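Local coordinates for protein mRNA export factor (Human herpesvirus 1, PDB 4YXP) that regulates viral gene expression as a multifunctional factor, exporting intronless viral mRNAs from the nucleus, inhibiting host splicing and helping shut off host protein synthesis, at residues W55-A60 with E69-S74; R94-A99 with Q139-G144; M102-L107 with T146-D151; M128-N133 with I210-L215; R158-C163 with D240-E245. All blocks are in the same frame, centred on the assembly; numbering follows the deposited sequence.

Contact 1 (W55-A60 with E69-S74); sequences WAPVLA and ETRRVS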
# COMPACT_ATOMS: atom_id res chain seq x y z
N TRP B 55 28.96 5.88 6.85
CA TRP B 55 27.73 5.31 6.31
C TRP B 55 27.98 4.08 5.45
O TRP B 55 27.07 3.56 4.82
CB TRP B 55 26.99 6.36 5.47
CG TRP B 55 26.57 7.57 6.24
CD1 TRP B 55 27.25 8.75 6.35
CD2 TRP B 55 25.37 7.72 7.01
NE1 TRP B 55 26.54 9.63 7.14
CE2 TRP B 55 25.39 9.02 7.55
CE3 TRP B 55 24.28 6.89 7.28
CZ2 TRP B 55 24.36 9.50 8.36
CZ3 TRP B 55 23.26 7.36 8.08
CH2 TRP B 55 23.31 8.66 8.61
N ALA B 56 29.23 3.61 5.43
CA ALA B 56 29.62 2.51 4.55
C ALA B 56 28.66 1.31 4.62
O ALA B 56 28.35 0.71 3.59
CB ALA B 56 31.04 2.07 4.86
N PRO B 57 28.21 0.94 5.83
CA PRO B 57 27.30 -0.21 5.93
C PRO B 57 26.00 -0.09 5.13
O PRO B 57 25.51 -1.11 4.64
CB PRO B 57 27.00 -0.28 7.43
CG PRO B 57 28.21 0.31 8.07
CD PRO B 57 28.62 1.42 7.16
N VAL B 58 25.45 1.11 5.01
CA VAL B 58 24.19 1.29 4.29
C VAL B 58 24.41 1.84 2.88
O VAL B 58 23.45 2.12 2.16
CB VAL B 58 23.22 2.21 5.07
CG1 VAL B 58 22.80 1.55 6.38
CG2 VAL B 58 23.84 3.58 5.34
N LEU B 59 25.67 2.00 2.47
CA LEU B 59 25.98 2.48 1.12
C LEU B 59 26.26 1.34 0.15
O LEU B 59 26.22 1.53 -1.07
CB LEU B 59 27.18 3.43 1.15
CG LEU B 59 26.93 4.83 1.71
CD1 LEU B 59 28.23 5.63 1.73
CD2 LEU B 59 25.87 5.57 0.91
N ALA B 60 26.54 0.15 0.67
CA ALA B 60 26.80 -1.01 -0.17
C ALA B 60 25.50 -1.71 -0.57
O ALA B 60 24.42 -1.38 -0.08
CB ALA B 60 27.72 -1.99 0.55
N GLU B 69 17.88 -1.32 14.93
CA GLU B 69 18.64 -1.03 16.14
C GLU B 69 20.12 -0.83 15.84
O GLU B 69 20.76 0.03 16.45
CB GLU B 69 18.45 -2.15 17.18
CG GLU B 69 17.08 -2.17 17.85
CD GLU B 69 16.67 -0.81 18.41
OE1 GLU B 69 17.48 -0.19 19.15
OE2 GLU B 69 15.55 -0.35 18.10
N THR B 70 20.66 -1.61 14.91
CA THR B 70 22.05 -1.43 14.51
C THR B 70 22.22 -0.10 13.79
O THR B 70 23.20 0.62 14.00
CB THR B 70 22.54 -2.56 13.58
OG1 THR B 70 22.38 -3.82 14.24
CG2 THR B 70 24.01 -2.38 13.23
N ARG B 71 21.25 0.24 12.94
CA ARG B 71 21.33 1.45 12.13
C ARG B 71 20.67 2.65 12.81
O ARG B 71 20.38 3.65 12.15
CB ARG B 71 20.69 1.23 10.75
CG ARG B 71 21.19 0.02 9.96
CD ARG B 71 22.65 -0.32 10.21
NE ARG B 71 23.54 0.83 10.08
CZ ARG B 71 24.85 0.79 10.33
NH1 ARG B 71 25.58 1.89 10.19
NH2 ARG B 71 25.42 -0.34 10.71
N ARG B 72 20.45 2.56 14.11
CA ARG B 72 19.86 3.67 14.84
C ARG B 72 20.88 4.79 15.05
O ARG B 72 22.05 4.53 15.33
CB ARG B 72 19.31 3.21 16.19
CG ARG B 72 18.44 4.25 16.89
CD ARG B 72 17.65 3.64 18.04
NE ARG B 72 16.74 4.61 18.65
CZ ARG B 72 15.80 4.30 19.53
NH1 ARG B 72 15.62 3.05 19.91
NH2 ARG B 72 15.02 5.26 20.03
N VAL B 73 20.42 6.03 14.89
CA VAL B 73 21.24 7.20 15.17
C VAL B 73 20.45 8.15 16.07
O VAL B 73 19.23 8.27 15.94
CB VAL B 73 21.68 7.92 13.88
CG1 VAL B 73 22.50 6.99 12.99
CG2 VAL B 73 20.48 8.46 13.12
N SER B 74 21.14 8.82 16.98
CA SER B 74 20.53 9.90 17.73
C SER B 74 20.39 11.10 16.80
O SER B 74 21.00 11.15 15.73
CB SER B 74 21.37 10.27 18.95
OG SER B 74 22.59 10.88 18.55
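R71 reaches across to P57 and V58, and with them ties a short, weakly hydrogen-bonded helical turn (residues 56-59) to the irregular chain that leads into helix 75-91 of this predominantly helical domain. The arginine loses the most surface to the contact, and the shape of its chain explains how. It is bent at two bonds, with chi2 at -32°, well off a staggered value, and chi3 at -50°, which brings the guanidinium in beside the turn. One face of that flat group receives the proline ring: P57 CB stands 3.6 Å from R71 NH2, and P57 CG lies 3.7 Å from R71 NH1. P57 CB sits above the plane, offset toward the rim of the guanidinium, and the two side chains cross at roughly a right angle. V58 runs past the arginine in the opposite sense, its CG1 coming within 3.8 Å of R71 NE from an oblique direction. These are van der Waals contacts of aliphatic carbons with a cationic group, so the evidence is for shape matching and not for a directional bond. Beyond the contact lies the intertwined dimer. V58 packs on K267 of the second subunit, while R72 NH2 donates to the carbonyls of N272 and F275 of that subunit, within the C-terminal region known to be important for homodimerization. The other methyl of the valine meets W55 of its own segment: V58 CG2 lies in the plane of the indole, at its edge, 3.9 Å from W55 CE3.

Contact 2 (R94-A99 with Q139-G144); sequences RAASTA and QDPIIG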
# COMPACT_ATOMS: atom_id res chain seq x y z
N ARG B 94 24.44 8.58 -10.75
CA ARG B 94 24.04 7.28 -11.28
C ARG B 94 23.71 6.32 -10.15
O ARG B 94 22.66 5.68 -10.15
CB ARG B 94 25.12 6.70 -12.20
CG ARG B 94 25.28 7.47 -13.51
CD ARG B 94 26.10 6.70 -14.54
NE ARG B 94 25.45 5.47 -14.97
CZ ARG B 94 25.87 4.71 -15.97
NH1 ARG B 94 26.95 5.04 -16.66
NH2 ARG B 94 25.20 3.60 -16.29
N ALA B 95 24.61 6.22 -9.17
CA ALA B 95 24.35 5.39 -7.99
C ALA B 95 23.10 5.85 -7.24
O ALA B 95 22.34 5.03 -6.71
CB ALA B 95 25.55 5.42 -7.05
N ALA B 96 22.88 7.16 -7.19
CA ALA B 96 21.74 7.72 -6.45
C ALA B 96 20.41 7.34 -7.10
O ALA B 96 19.44 7.07 -6.40
CB ALA B 96 21.86 9.23 -6.35
N SER B 97 20.37 7.33 -8.43
CA SER B 97 19.14 6.98 -9.14
C SER B 97 18.81 5.51 -8.91
O SER B 97 17.65 5.15 -8.69
CB SER B 97 19.27 7.27 -10.64
OG SER B 97 20.08 6.30 -11.29
N THR B 98 19.84 4.67 -8.96
CA THR B 98 19.71 3.26 -8.62
C THR B 98 19.15 3.10 -7.20
O THR B 98 18.17 2.39 -6.99
CB THR B 98 21.06 2.53 -8.73
OG1 THR B 98 21.54 2.61 -10.08
CG2 THR B 98 20.94 1.07 -8.33
N ALA B 99 19.78 3.77 -6.24
CA ALA B 99 19.36 3.69 -4.84
C ALA B 99 17.91 4.14 -4.67
O ALA B 99 17.13 3.52 -3.93
CB ALA B 99 20.27 4.53 -3.96
N GLN B 139 16.32 14.63 -6.37
CA GLN B 139 17.12 13.50 -6.85
C GLN B 139 17.73 12.74 -5.67
O GLN B 139 18.23 11.63 -5.82
CB GLN B 139 18.22 13.98 -7.80
CG GLN B 139 17.73 14.85 -8.96
CD GLN B 139 17.45 16.29 -8.54
OE1 GLN B 139 17.91 16.75 -7.49
NE2 GLN B 139 16.69 17.01 -9.35
N ASP B 140 17.71 13.38 -4.51
CA ASP B 140 18.10 12.77 -3.25
C ASP B 140 17.26 11.51 -3.02
O ASP B 140 16.04 11.57 -3.10
CB ASP B 140 17.91 13.81 -2.14
CG ASP B 140 18.20 13.29 -0.75
OD1 ASP B 140 17.65 12.23 -0.37
OD2 ASP B 140 18.96 13.97 -0.03
N PRO B 141 17.90 10.35 -2.76
CA PRO B 141 17.10 9.12 -2.63
C PRO B 141 16.03 9.15 -1.54
O PRO B 141 14.98 8.53 -1.71
CB PRO B 141 18.15 8.05 -2.31
CG PRO B 141 19.41 8.57 -2.91
CD PRO B 141 19.35 10.06 -2.74
N ILE B 142 16.29 9.85 -0.44
CA ILE B 142 15.36 9.89 0.68
C ILE B 142 14.20 10.83 0.34
O ILE B 142 13.03 10.46 0.47
CB ILE B 142 16.08 10.30 1.98
CG1 ILE B 142 17.07 9.22 2.38
CG2 ILE B 142 15.07 10.54 3.11
CD1 ILE B 142 17.93 9.56 3.60
N ILE B 143 14.52 12.05 -0.09
CA ILE B 143 13.50 13.01 -0.46
C ILE B 143 12.71 12.50 -1.67
O ILE B 143 11.48 12.65 -1.73
CB ILE B 143 14.11 14.40 -0.73
CG1 ILE B 143 14.72 14.95 0.57
CG2 ILE B 143 13.07 15.36 -1.29
CD1 ILE B 143 15.46 16.25 0.41
N GLY B 144 13.41 11.88 -2.61
CA GLY B 144 12.80 11.42 -3.85
C GLY B 144 11.74 10.34 -3.72
O GLY B 144 10.94 10.14 -4.64
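A change of backbone torsion at the head of helix 141-144 presents the ring of P141 to A96 and A99: D140 is extended, with psi at 127°, and P141 then turns helical at phi -59°. The ring carbon P141 CG does the touching. It lies 4.3 Å from A96 CB, the same 4.3 Å from A99 CB, and 3.8 Å from the backbone oxygen A96 O, so it meets two alanines one helical turn apart on helix 93-109. A proline fits here because the first-turn N of a helix has no carbonyl of an earlier turn to bond to, and the missing N-H costs nothing. The capping is done by D140, the N-cap residue, whose carboxylate carbon is held trans to the backbone N (chi1 176°). Its OD1 takes two bonds. I142 N lies 2.7 Å from D140 OD1, nearly in line with the C-O bond. I143 N comes from above the carboxylate plane, 3.1 Å from D140 OD1. The second oxygen, D140 OD2, accepts from W125 NE1, so the cap is anchored to helix 112-132 as well. On helix 93-109, S97 turns away from the contact and its OG donates to R94 O at 2.9 Å. F89 of helix 75-91 and Y268 of the second subunit both pack on P141. The interface proper is mainly a proline ring carbon against two methyls and a helix carbonyl, without directional bonds; the polar demands of the helix start are met beside it by an aspartate cap that probably helps to hold the turn carrying the ring.

Contact 3 (M102-L107 with T146-D151); sequences MRDCVL and TAAVLD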
# COMPACT_ATOMS: atom_id res chain seq x y z
N MET B 102 15.36 1.51 -5.84
CA MET B 102 15.24 0.40 -4.91
C MET B 102 14.51 0.81 -3.64
O MET B 102 13.65 0.08 -3.14
CB MET B 102 16.62 -0.17 -4.57
CG MET B 102 17.11 -1.25 -5.53
SD MET B 102 18.75 -1.87 -5.11
CE MET B 102 19.68 -0.35 -5.15
N ARG B 103 14.83 1.98 -3.11
CA ARG B 103 14.17 2.48 -1.91
C ARG B 103 12.67 2.65 -2.14
O ARG B 103 11.86 2.44 -1.24
CB ARG B 103 14.79 3.80 -1.45
CG ARG B 103 14.08 4.43 -0.24
CD ARG B 103 14.76 5.72 0.19
NE ARG B 103 14.00 6.43 1.23
CZ ARG B 103 14.17 6.27 2.54
NH1 ARG B 103 15.09 5.43 3.01
NH2 ARG B 103 13.42 6.96 3.38
N ASP B 104 12.31 3.05 -3.36
CA ASP B 104 10.92 3.28 -3.69
C ASP B 104 10.14 1.98 -3.56
O ASP B 104 9.03 1.97 -3.02
CB ASP B 104 10.78 3.86 -5.10
CG ASP B 104 9.44 4.52 -5.33
OD1 ASP B 104 9.32 5.74 -5.07
OD2 ASP B 104 8.50 3.84 -5.77
N CYS B 105 10.73 0.89 -4.03
CA CYS B 105 10.10 -0.43 -3.93
C CYS B 105 10.01 -0.89 -2.48
O CYS B 105 9.00 -1.45 -2.06
CB CYS B 105 10.87 -1.46 -4.75
SG CYS B 105 10.76 -1.21 -6.54
N VAL B 106 11.07 -0.67 -1.72
CA VAL B 106 11.10 -1.06 -0.31
C VAL B 106 9.96 -0.38 0.44
O VAL B 106 9.21 -1.03 1.17
CB VAL B 106 12.45 -0.74 0.34
CG1 VAL B 106 12.41 -1.00 1.85
CG2 VAL B 106 13.56 -1.56 -0.30
N LEU B 107 9.85 0.93 0.27
CA LEU B 107 8.89 1.72 1.02
C LEU B 107 7.45 1.39 0.65
O LEU B 107 6.53 1.54 1.47
CB LEU B 107 9.16 3.22 0.81
CG LEU B 107 10.03 3.88 1.88
CD1 LEU B 107 11.28 3.06 2.20
CD2 LEU B 107 10.43 5.29 1.45
N THR B 146 9.45 10.18 -1.18
CA THR B 146 8.41 10.63 -0.26
C THR B 146 7.04 10.06 -0.66
O THR B 146 6.27 9.63 0.20
CB THR B 146 8.33 12.17 -0.21
OG1 THR B 146 9.56 12.70 0.31
CG2 THR B 146 7.17 12.64 0.68
N ALA B 147 6.75 10.05 -1.95
CA ALA B 147 5.46 9.58 -2.45
C ALA B 147 5.20 8.12 -2.07
O ALA B 147 4.05 7.70 -1.94
CB ALA B 147 5.38 9.74 -3.95
N ALA B 148 6.27 7.34 -1.91
CA ALA B 148 6.15 5.92 -1.62
C ALA B 148 5.65 5.68 -0.20
O ALA B 148 4.76 4.85 0.03
CB ALA B 148 7.48 5.22 -1.84
N VAL B 149 6.22 6.40 0.77
CA VAL B 149 5.78 6.24 2.16
C VAL B 149 4.40 6.87 2.31
O VAL B 149 3.56 6.35 3.05
CB VAL B 149 6.82 6.82 3.17
CG1 VAL B 149 7.29 8.21 2.77
CG2 VAL B 149 6.26 6.81 4.59
N LEU B 150 4.14 7.96 1.59
CA LEU B 150 2.81 8.56 1.56
C LEU B 150 1.75 7.56 1.10
O LEU B 150 0.74 7.37 1.78
CB LEU B 150 2.80 9.79 0.65
CG LEU B 150 1.44 10.46 0.41
CD1 LEU B 150 0.82 10.91 1.73
CD2 LEU B 150 1.59 11.64 -0.53
N ASP B 151 1.97 6.94 -0.05
CA ASP B 151 1.02 5.97 -0.61
C ASP B 151 0.79 4.79 0.33
O ASP B 151 -0.34 4.34 0.52
CB ASP B 151 1.50 5.45 -1.97
CG ASP B 151 1.24 6.43 -3.10
OD1 ASP B 151 0.64 7.50 -2.85
OD2 ASP B 151 1.63 6.12 -4.25
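Two helices run side by side in the helical core of the domain, 93-109 and 146-167, and L107 meets A148 and V149 where their segments 102-107 and 146-151 lie closest. The segment axes are only 8° from parallel and approach to 8.5 Å, a separation that the small A148 readily permits. Its single methyl fits between two residues of the facing helix: A148 CB is 3.7 Å from L107 CB and 3.8 Å from D104 OD1. Farther out, the leucine branch L107 CD2 reaches V149 CB at 4.3 Å. L107 has chi1 at -96°, off a staggered value, which suggests that its branches are fitted into limited room. D104 swings its carboxylate carbon trans to the backbone N (chi1 -162°), bringing the group alongside A148. The other oxygen, D104 OD2, forms a salt bridge with R108 NE, and R108 NH1 pairs in turn with D151 OD2, so one arginine joins carboxylates from both helices next to the apolar seam. P159 of the second subunit packs on D104. Helix 112-132 adds S118 against L107 and A119 against V149, closing an alanine-and-leucine seam between near-parallel helices, as befits the interior of an all-helical domain.

Contact 4 (M128-N133 with I210-L215); sequences MCIHHN and IDYATL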
# COMPACT_ATOMS: atom_id res chain seq x y z
N MET B 128 17.45 17.82 9.19
CA MET B 128 18.91 17.90 9.23
C MET B 128 19.42 18.83 8.13
O MET B 128 20.31 19.64 8.37
CB MET B 128 19.52 16.50 9.10
CG MET B 128 21.05 16.47 9.08
SD MET B 128 21.77 16.82 7.45
CE MET B 128 21.15 15.44 6.49
N CYS B 129 18.85 18.71 6.94
CA CYS B 129 19.24 19.57 5.82
C CYS B 129 18.98 21.04 6.16
O CYS B 129 19.82 21.91 5.91
CB CYS B 129 18.47 19.19 4.55
SG CYS B 129 18.96 17.62 3.79
N ILE B 130 17.81 21.30 6.73
CA ILE B 130 17.41 22.64 7.12
C ILE B 130 18.35 23.19 8.18
O ILE B 130 18.76 24.35 8.12
CB ILE B 130 15.94 22.65 7.61
CG1 ILE B 130 15.00 22.39 6.43
CG2 ILE B 130 15.60 23.98 8.30
CD1 ILE B 130 13.54 22.24 6.80
N HIS B 131 18.70 22.36 9.15
CA HIS B 131 19.66 22.74 10.18
C HIS B 131 20.96 23.26 9.57
O HIS B 131 21.51 24.27 10.00
CB HIS B 131 19.95 21.55 11.10
CG HIS B 131 21.08 21.79 12.06
ND1 HIS B 131 20.88 22.24 13.35
CD2 HIS B 131 22.42 21.65 11.92
CE1 HIS B 131 22.04 22.37 13.96
NE2 HIS B 131 22.99 22.01 13.11
N HIS B 132 21.45 22.56 8.55
CA HIS B 132 22.71 22.89 7.91
C HIS B 132 22.56 23.86 6.73
O HIS B 132 23.54 24.21 6.09
CB HIS B 132 23.41 21.62 7.43
CG HIS B 132 24.00 20.81 8.54
ND1 HIS B 132 25.06 21.25 9.30
CD2 HIS B 132 23.68 19.58 9.01
CE1 HIS B 132 25.37 20.33 10.20
NE2 HIS B 132 24.55 19.30 10.04
N ASN B 133 21.33 24.26 6.45
CA ASN B 133 21.05 25.17 5.34
C ASN B 133 21.41 24.51 4.01
O ASN B 133 21.85 25.18 3.07
CB ASN B 133 21.82 26.48 5.50
CG ASN B 133 21.11 27.66 4.86
OD1 ASN B 133 19.88 27.72 4.84
ND2 ASN B 133 21.89 28.60 4.34
N ILE B 210 13.82 22.22 -3.42
CA ILE B 210 12.52 22.36 -2.80
C ILE B 210 12.56 23.42 -1.70
O ILE B 210 13.32 23.30 -0.74
CB ILE B 210 12.04 21.00 -2.24
CG1 ILE B 210 11.89 19.99 -3.38
CG2 ILE B 210 10.71 21.15 -1.50
CD1 ILE B 210 11.92 18.55 -2.93
N ASP B 211 11.73 24.45 -1.86
CA ASP B 211 11.60 25.52 -0.87
C ASP B 211 11.33 24.95 0.52
O ASP B 211 10.50 24.06 0.68
CB ASP B 211 10.47 26.46 -1.28
CG ASP B 211 10.55 27.81 -0.60
OD1 ASP B 211 11.02 27.87 0.56
OD2 ASP B 211 10.13 28.81 -1.22
N TYR B 212 12.02 25.49 1.53
CA TYR B 212 11.81 25.06 2.91
C TYR B 212 10.35 25.29 3.33
O TYR B 212 9.85 24.61 4.23
CB TYR B 212 12.73 25.81 3.87
CG TYR B 212 14.20 25.40 3.85
CD1 TYR B 212 14.67 24.42 2.98
CD2 TYR B 212 15.11 25.99 4.71
CE1 TYR B 212 16.01 24.05 2.97
CE2 TYR B 212 16.44 25.63 4.71
CZ TYR B 212 16.89 24.67 3.84
OH TYR B 212 18.23 24.32 3.86
N ALA B 213 9.69 26.24 2.69
CA ALA B 213 8.29 26.55 3.00
C ALA B 213 7.40 25.34 2.73
O ALA B 213 6.31 25.22 3.30
CB ALA B 213 7.82 27.75 2.19
N THR B 214 7.85 24.46 1.85
CA THR B 214 7.15 23.22 1.56
C THR B 214 6.91 22.42 2.84
O THR B 214 5.87 21.79 3.01
CB THR B 214 7.93 22.34 0.56
OG1 THR B 214 8.20 23.10 -0.63
CG2 THR B 214 7.15 21.09 0.19
N LEU B 215 7.88 22.47 3.75
CA LEU B 215 7.80 21.75 5.02
C LEU B 215 7.28 22.64 6.15
O LEU B 215 7.35 22.27 7.32
CB LEU B 215 9.17 21.19 5.41
CG LEU B 215 9.77 20.02 4.61
CD1 LEU B 215 8.77 18.88 4.43
CD2 LEU B 215 10.31 20.49 3.27
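I130 lies squarely over one face of the Y212 ring, and this is the tight part of the contact. Its CG1 is 3.7 Å from the ring centroid and only 2° off the ring normal, a CH-pi interaction over the centre of the face; I130 CG2 adds a more peripheral touch, 4.0 Å from Y212 CE2. The two side chains run antiparallel to each other, and the tyrosine hydroxyl lies by the end of helix 112-132. The helix closes with a Schellman motif in which N133 takes the positive phi. The side chain of this solvent-exposed residue fits more loosely: N133 OD1 stays 3.9 Å from Y212 OH, with amide and ring planes 75° apart. Its backbone is close, N133 C lying 3.2 Å from Y212 OH, consistent with the hydroxyl's hydrogen bond to L134 O. On the tyrosine's own side, D211 forms an Asx turn by accepting at OD1 from A213 N, 3.0 Å away, at the start of the 3-10 turn 212-214 that carries the ring. The chemistry implies two complementary holds on one side chain: dispersion over the ring face, and a hydrogen bond at the hydroxyl that probably steadies the far end of the ring.

Contact 5 (R158-C163 with D240-E245); sequences RPFLQC and DTHRQE. With ZN (zinc ion), chain D.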
# COMPACT_ATOMS: atom_id res chain seq x y z
N ARG B 158 -6.44 4.50 5.56
CA ARG B 158 -7.59 5.20 4.98
C ARG B 158 -8.91 4.91 5.70
O ARG B 158 -9.66 5.84 6.02
CB ARG B 158 -7.72 4.86 3.48
CG ARG B 158 -8.85 5.61 2.78
CD ARG B 158 -8.88 5.31 1.28
NE ARG B 158 -7.62 5.62 0.62
CZ ARG B 158 -7.29 6.81 0.13
NH1 ARG B 158 -8.14 7.83 0.20
NH2 ARG B 158 -6.11 6.98 -0.46
N PRO B 159 -9.22 3.63 5.98
CA PRO B 159 -10.50 3.36 6.66
C PRO B 159 -10.56 3.92 8.09
O PRO B 159 -11.62 4.38 8.52
CB PRO B 159 -10.58 1.83 6.68
CG PRO B 159 -9.69 1.40 5.57
CD PRO B 159 -8.55 2.37 5.60
N PHE B 160 -9.44 3.87 8.80
CA PHE B 160 -9.37 4.44 10.14
C PHE B 160 -9.58 5.95 10.10
O PHE B 160 -10.34 6.51 10.90
CB PHE B 160 -8.02 4.13 10.79
CG PHE B 160 -7.79 4.85 12.09
CD1 PHE B 160 -8.50 4.50 13.23
CD2 PHE B 160 -6.86 5.88 12.17
CE1 PHE B 160 -8.29 5.16 14.42
CE2 PHE B 160 -6.65 6.54 13.37
CZ PHE B 160 -7.36 6.19 14.49
N LEU B 161 -8.91 6.61 9.16
CA LEU B 161 -8.92 8.06 9.10
C LEU B 161 -10.25 8.63 8.63
O LEU B 161 -10.57 9.79 8.93
CB LEU B 161 -7.79 8.56 8.19
CG LEU B 161 -6.38 8.32 8.73
CD1 LEU B 161 -5.35 8.69 7.68
CD2 LEU B 161 -6.14 9.12 10.01
N GLN B 162 -11.03 7.84 7.91
CA GLN B 162 -12.36 8.28 7.50
C GLN B 162 -13.17 8.66 8.74
O GLN B 162 -13.82 9.71 8.77
CB GLN B 162 -13.09 7.19 6.70
CG GLN B 162 -14.52 7.57 6.33
CD GLN B 162 -15.13 6.63 5.31
OE1 GLN B 162 -14.92 5.42 5.35
NE2 GLN B 162 -15.90 7.19 4.38
N CYS B 163 -13.12 7.81 9.76
CA CYS B 163 -13.83 8.07 11.00
C CYS B 163 -13.11 9.09 11.88
O CYS B 163 -13.73 10.00 12.43
CB CYS B 163 -14.02 6.76 11.78
SG CYS B 163 -15.05 6.94 13.26
N ASP B 240 -4.64 4.33 19.37
CA ASP B 240 -5.00 3.87 20.70
C ASP B 240 -6.17 4.65 21.29
O ASP B 240 -7.12 4.06 21.82
CB ASP B 240 -3.80 3.95 21.64
CG ASP B 240 -4.10 3.42 23.04
OD1 ASP B 240 -4.70 2.32 23.14
OD2 ASP B 240 -3.75 4.09 24.03
N THR B 241 -6.11 5.98 21.20
CA THR B 241 -7.00 6.85 21.96
C THR B 241 -8.33 7.19 21.29
O THR B 241 -9.28 7.61 21.96
CB THR B 241 -6.30 8.19 22.28
OG1 THR B 241 -5.97 8.86 21.06
CG2 THR B 241 -5.02 7.95 23.09
N HIS B 242 -8.40 7.04 19.97
CA HIS B 242 -9.61 7.41 19.23
C HIS B 242 -10.83 6.63 19.72
O HIS B 242 -11.95 7.15 19.75
CB HIS B 242 -9.40 7.19 17.73
CG HIS B 242 -10.66 7.28 16.92
ND1 HIS B 242 -11.39 8.44 16.80
CD2 HIS B 242 -11.32 6.35 16.19
CE1 HIS B 242 -12.44 8.23 16.04
NE2 HIS B 242 -12.43 6.96 15.65
N ARG B 243 -10.61 5.38 20.12
CA ARG B 243 -11.71 4.52 20.56
C ARG B 243 -12.42 5.07 21.80
O ARG B 243 -13.55 4.66 22.11
CB ARG B 243 -11.19 3.10 20.85
CG ARG B 243 -10.20 3.01 22.00
CD ARG B 243 -9.43 1.69 21.97
NE ARG B 243 -8.52 1.61 20.82
CZ ARG B 243 -7.94 0.49 20.40
NH1 ARG B 243 -8.17 -0.67 21.01
NH2 ARG B 243 -7.13 0.52 19.35
N GLN B 244 -11.78 6.00 22.50
CA GLN B 244 -12.38 6.63 23.68
C GLN B 244 -13.47 7.63 23.30
O GLN B 244 -14.37 7.90 24.10
CB GLN B 244 -11.31 7.33 24.52
CG GLN B 244 -10.31 6.39 25.18
CD GLN B 244 -9.30 7.14 26.04
OE1 GLN B 244 -9.64 8.09 26.75
NE2 GLN B 244 -8.04 6.72 25.97
N GLU B 245 -13.38 8.19 22.10
CA GLU B 245 -14.35 9.18 21.64
C GLU B 245 -15.29 8.61 20.58
O GLU B 245 -16.20 9.30 20.13
CB GLU B 245 -13.62 10.41 21.08
CG GLU B 245 -12.95 10.18 19.72
CD GLU B 245 -12.15 11.38 19.25
OE1 GLU B 245 -12.25 12.45 19.90
OE2 GLU B 245 -11.42 11.25 18.24
ZN ZN D . -13.98 5.83 14.93
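The zinc ion is gripped by H242 NE2 at 2.0 Å and by C163 SG at 2.3 Å, one ligand from each segment; C246 and C251 supply the other two, completing the CHC2-type zinc finger. The site joins the long helix 146-167 to the chain at residues 242-245. In C163 the sulfur stands trans to the backbone N (chi1 -174°), pointing off the helix to the metal, and C163 SG lies at the edge of the imidazole, near its plane, 3.5 Å from H242 NE2. The other nitrogen of the ring is also engaged. H242 ND1 donates to E245 OE2 at 3.2 Å with an N-H...O angle of 159°, nearly in the ring plane and using the anti lone pair of the oxygen. This second-shell carboxylate, itself salt-bridged through OE1 to R168, together with the zinc bond holds the imidazole's rotation, and would probably strengthen its donation to the metal. F160, one helical turn before the cysteine, flanks the histidine. Its ring is almost perpendicular to the imidazole, at 89°, yet the approach is oblique and the centroids are 5.4 Å apart. Their closest atoms are F160 CE1 and H242 CD2, separated by 3.7 Å.

Contacts 2 and 3 share helix 93-109, their centres 12 Å apart, and touch directly: P141 O meets R103 CD at 3.4 Å. Contact 4 joins contact 2 through I143 CG2 and I210 CD1, 3.8 Å apart. Along the chain contacts 2, 3 and 4 interlock, since the segments of 2 alternate with those of 3 and of 4, and those of 3 with those of 4. Contact 1 stands apart, about 7 Å between nearest atoms from each of these three. Contact 5, the zinc site, lies across the chain's centre from contact 2, centres about 35 Å apart; helix 146-167 links it to contact 3. The second subunit reaches all except contact 4.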